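3-oxo-tetronate kinase (Salmonella typhimurium, PDB 3DQQ) probably catalyses the ATP-dependent phosphorylation of 3-oxo-tetronate to 3-oxo-tetronate 4-phosphate, a step of carbohydrate metabolism. Local coordinates at residues His135-Ala138 and Glu139-Met142; Ser261-Thr264 and Asn265-Ala269. All coordinates share one frame; numbering follows the deposited sequence.

Interaction 1: His135-Ala138 and Glu139-Met142; sequences HLLA and ESGM
L136 and E139 close the first of two overlapping backbone turns: the chain leaves strand 135-136, bends at L137 and A138, and brings E139 N to 2.7 Å from L136 O. The second turn lies one residue further on, where S140 N donates to L137 O at 3.1 Å. Backbone torsions at L137 and A138 fit a type I turn.

L137 O is gripped twice by the same residue, because S140 OG also donates to it, at 2.6 Å. The two donors approach differently: the amide stands well above the carbonyl plane, 59° out of it, whereas the hydroxyl is tilted by 21°. With OG lodged between its own backbone N and carbonyl carbon (chi1 73°), the hydroxyl can reach back to L137 O and at the same time accept from M142 N, the OG to N distance being 3.3 Å. S140 thus links the bend to the 3-10 turn that starts at G141.

Beyond the serine, L137 CD2 packs on M142 CB at 3.3 Å, the two buried side chains crossing at a slant. On the other side of the turn, the extended E139 chain runs alongside L136, both pointing the same way, and carboxylate atom OE2 comes within 4.1 Å of L136 CD1. H135 meets this corner through its CB, 3.9 Å from E139 O. A283 and L286 of the second subunit pack on H135 and E139, respectively.

Within the fold, A138 N is bonded to S153 OG, and L137 pairs through its backbone with L130 of strand 129-132. The arrangement is two overlapping turns that run on into an ST turn at S140, carrying the chain out of strand 135-136, the last strand of a small antiparallel sheet in the sugar-binding N-terminal domain.

Interaction 2: Ser261-Thr264 and Asn265-Ala269; sequences SQMT and NQQVA
M263 lies over one face of the Q267 amide: its CG is 3.6 Å from Q267 NE2, and its methyl CE is 3.4 Å from Q267 CG. M263 O approaches that same face. At the oxygen end of the amide, T264 CA lies 3.3 Å from Q267 OE1, displaced from the plane toward the M263 side; the other end, NE2, is held by a hydrogen bond to D408 O. The Q266 amide turns a face to the other side of the thioether, more loosely, with Q266 OE1 4.1 Å from M263 SD. The methionine end is therefore flanked by two glutamine amides. Its CG is anti to the backbone N (chi1 -177°), and the bends further out fold CE back along the helix over Q266 and Q267.

Beneath these side chains runs regular i to i+4 bonding, from N265 N to S261 O through to V268 N to T264 O. S261 is the N-cap: its OG accepts from T264 N at 3.0 Å with an angle of 158° at the hydrogen, satisfying an amide of the first turn. The S261 and T264 hydroxyls cluster with S259 and G404, both ATP-binding by similarity, and K402 NZ bonds to T264 OG1; the cap thus borders the probable nucleotide site.

V268 brings CG2 to 3.4 Å from T264 O. Q262 meets Q262 of the second subunit. Within its own chain, helix 262-271 rests T264 and V268 on strand 253-257, V268 also on strand 312-314, and Q267 and V268 against helix 411-417.

How the interactions relate
Interaction 1 comes first along the chain, at the end of the small antiparallel sheet of the sugar-binding N-terminal domain; interaction 2 follows in the nucleotide-binding C-terminal domain, at the start of helix 262-271. Their centres are 27 Å apart and their nearest atoms about 15 Å, so they do not touch and share no helix or strand. Both reach the second subunit, which means that each domain contributes to the dimer contacts. Their relation to the chemistry differs: 261-269 borders residues that bind ATP by similarity, whereas 135-142 lies away from those sites and joins strand 135-136 to the loop that follows.

Interaction 1: His135-Ala138 and Glu139-Met142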
loop_
_atom_site.group_PDB
_atom_site.type_symbol
_atom_site.label_atom_id
_atom_site.label_comp_id
_atom_site.label_asym_id
_atom_site.label_seq_id
_atom_site.Cartn_x
_atom_site.Cartn_y
_atom_site.Cartn_z
ATOM N N HIS A 135 -6.453 22.705 -5.860
ATOM C CA HIS A 135 -7.838 22.348 -5.706
ATOM C C HIS A 135 -8.309 22.501 -4.277
ATOM O O HIS A 135 -7.509 22.403 -3.340
ATOM C CB HIS A 135 -8.008 20.907 -6.111
ATOM C CG HIS A 135 -7.583 20.627 -7.519
ATOM N ND1 HIS A 135 -8.331 21.012 -8.617
ATOM C CD2 HIS A 135 -6.476 20.021 -8.008
ATOM C CE1 HIS A 135 -7.699 20.660 -9.723
ATOM N NE2 HIS A 135 -6.576 20.051 -9.379
ATOM N N LEU A 136 -9.612 22.748 -4.117
ATOM C CA LEU A 136 -10.282 22.657 -2.808
ATOM C C LEU A 136 -10.029 21.310 -2.128
ATOM O O LEU A 136 -9.986 20.271 -2.791
ATOM C CB LEU A 136 -11.792 22.858 -2.962
ATOM C CG LEU A 136 -12.333 24.243 -3.328
ATOM C CD1 LEU A 136 -13.785 24.072 -3.727
ATOM C CD2 LEU A 136 -12.173 25.278 -2.191
ATOM N N LEU A 137 -9.849 21.340 -0.813
ATOM C CA LEU A 137 -9.753 20.136 0.009
ATOM C C LEU A 137 -10.573 18.983 -0.515
ATOM O O LEU A 137 -10.056 17.886 -0.693
ATOM C CB LEU A 137 -10.309 20.395 1.410
ATOM C CG LEU A 137 -9.622 19.828 2.657
ATOM C CD1 LEU A 137 -10.653 19.668 3.758
ATOM C CD2 LEU A 137 -8.859 18.593 2.437
ATOM N N ALA A 138 -11.863 19.233 -0.735
ATOM C CA ALA A 138 -12.771 18.152 -0.998
ATOM C C ALA A 138 -12.630 17.658 -2.433
ATOM O O ALA A 138 -13.200 16.648 -2.777
ATOM C CB ALA A 138 -14.194 18.552 -0.686
ATOM N N GLU A 139 -11.838 18.322 -3.261
ATOM C CA GLU A 139 -11.592 17.836 -4.615
ATOM C C GLU A 139 -10.149 17.391 -4.754
ATOM O O GLU A 139 -9.611 17.375 -5.869
ATOM C CB GLU A 139 -11.891 18.944 -5.669
ATOM C CG GLU A 139 -13.190 19.684 -5.413
ATOM C CD GLU A 139 -13.581 20.715 -6.474
ATOM O OE1 GLU A 139 -12.760 21.138 -7.319
ATOM O OE2 GLU A 139 -14.759 21.120 -6.431
ATOM N N SER A 140 -9.516 17.056 -3.643
ATOM C CA SER A 140 -8.125 16.579 -3.617
ATOM C C SER A 140 -8.111 15.183 -3.100
ATOM O O SER A 140 -9.157 14.647 -2.741
ATOM C CB SER A 140 -7.281 17.449 -2.655
ATOM O OG SER A 140 -7.595 17.167 -1.274
ATOM N N GLY A 141 -6.918 14.609 -2.974
ATOM C CA GLY A 141 -6.778 13.240 -2.404
ATOM C C GLY A 141 -7.513 13.016 -1.070
ATOM O O GLY A 141 -8.143 11.952 -0.835
ATOM N N MET A 142 -7.465 14.053 -0.224
ATOM C CA MET A 142 -8.100 14.046 1.100
ATOM C C MET A 142 -9.529 13.584 1.086
ATOM O O MET A 142 -10.066 13.199 2.094
ATOM C CB MET A 142 -8.056 15.451 1.701
ATOM C CG MET A 142 -6.692 15.859 2.179
ATOM S SD MET A 142 -6.002 14.682 3.377
ATOM C CE MET A 142 -4.558 14.287 2.419
#

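Interaction 2: Ser261-Thr264 and Asn265-Ala269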
loop_
_atom_site.group_PDB
_atom_site.type_symbol
_atom_site.label_atom_id
_atom_site.label_comp_id
_atom_site.label_asym_id
_atom_site.label_seq_id
_atom_site.Cartn_x
_atom_site.Cartn_y
_atom_site.Cartn_z
ATOM N N SER A 261 8.081 1.853 1.903
ATOM C CA SER A 261 7.618 2.832 0.957
ATOM C C SER A 261 8.461 2.986 -0.308
ATOM O O SER A 261 9.596 2.550 -0.356
ATOM C CB SER A 261 7.557 4.182 1.678
ATOM O OG SER A 261 8.844 4.739 1.881
ATOM N N GLN A 262 7.907 3.653 -1.324
ATOM C CA GLN A 262 8.623 3.906 -2.570
ATOM C C GLN A 262 9.900 4.660 -2.329
ATOM O O GLN A 262 10.948 4.315 -2.874
ATOM C CB GLN A 262 7.735 4.631 -3.611
ATOM C CG GLN A 262 6.993 3.552 -4.535
ATOM C CD GLN A 262 6.009 4.100 -5.669
ATOM O OE1 GLN A 262 5.451 5.229 -5.569
ATOM N NE2 GLN A 262 5.803 3.273 -6.743
ATOM N N MET A 263 9.835 5.690 -1.498
ATOM C CA MET A 263 11.008 6.517 -1.315
ATOM C C MET A 263 12.002 5.818 -0.413
ATOM O O MET A 263 13.198 5.878 -0.662
ATOM C CB MET A 263 10.650 7.895 -0.782
ATOM C CG MET A 263 11.876 8.799 -0.653
ATOM S SD MET A 263 12.646 9.294 -2.225
ATOM C CE MET A 263 14.276 8.718 -2.005
ATOM N N THR A 264 11.534 5.137 0.623
ATOM C CA THR A 264 12.475 4.402 1.448
ATOM C C THR A 264 13.199 3.375 0.567
ATOM O O THR A 264 14.413 3.174 0.691
ATOM C CB THR A 264 11.814 3.701 2.639
ATOM O OG1 THR A 264 10.913 4.588 3.285
ATOM C CG2 THR A 264 12.831 3.268 3.621
ATOM N N ASN A 265 12.460 2.732 -0.330
ATOM C CA ASN A 265 13.069 1.769 -1.227
ATOM C C ASN A 265 14.167 2.387 -2.038
ATOM O O ASN A 265 15.204 1.773 -2.216
ATOM C CB ASN A 265 12.045 1.185 -2.171
ATOM C CG ASN A 265 11.288 0.011 -1.567
ATOM O OD1 ASN A 265 11.008 -0.042 -0.341
ATOM N ND2 ASN A 265 10.945 -0.956 -2.426
ATOM N N GLN A 266 13.947 3.600 -2.529
ATOM C CA GLN A 266 14.974 4.278 -3.301
ATOM C C GLN A 266 16.188 4.594 -2.460
ATOM O O GLN A 266 17.324 4.408 -2.900
ATOM C CB GLN A 266 14.449 5.570 -3.885
ATOM C CG GLN A 266 13.581 5.383 -5.104
ATOM C CD GLN A 266 13.002 6.708 -5.575
ATOM O OE1 GLN A 266 11.779 6.936 -5.499
ATOM N NE2 GLN A 266 13.880 7.613 -6.018
ATOM N N GLN A 267 15.939 5.085 -1.249
ATOM C CA GLN A 267 17.004 5.414 -0.295
ATOM C C GLN A 267 17.851 4.197 0.068
ATOM O O GLN A 267 19.061 4.307 0.163
ATOM C CB GLN A 267 16.416 6.077 0.953
ATOM C CG GLN A 267 15.873 7.483 0.670
ATOM C CD GLN A 267 14.772 7.960 1.644
ATOM O OE1 GLN A 267 14.107 7.162 2.304
ATOM N NE2 GLN A 267 14.576 9.270 1.712
ATOM N N VAL A 268 17.226 3.034 0.233
ATOM C CA VAL A 268 17.960 1.821 0.603
ATOM C C VAL A 268 18.761 1.335 -0.590
ATOM O O VAL A 268 19.944 0.999 -0.460
ATOM C CB VAL A 268 17.022 0.707 1.127
ATOM C CG1 VAL A 268 17.735 -0.621 1.225
ATOM C CG2 VAL A 268 16.466 1.100 2.476
ATOM N N ALA A 269 18.120 1.316 -1.758
ATOM C CA ALA A 269 18.788 0.887 -3.005
ATOM C C ALA A 269 20.036 1.752 -3.266
ATOM O O ALA A 269 21.094 1.235 -3.616
ATOM C CB ALA A 269 17.838 0.945 -4.151
#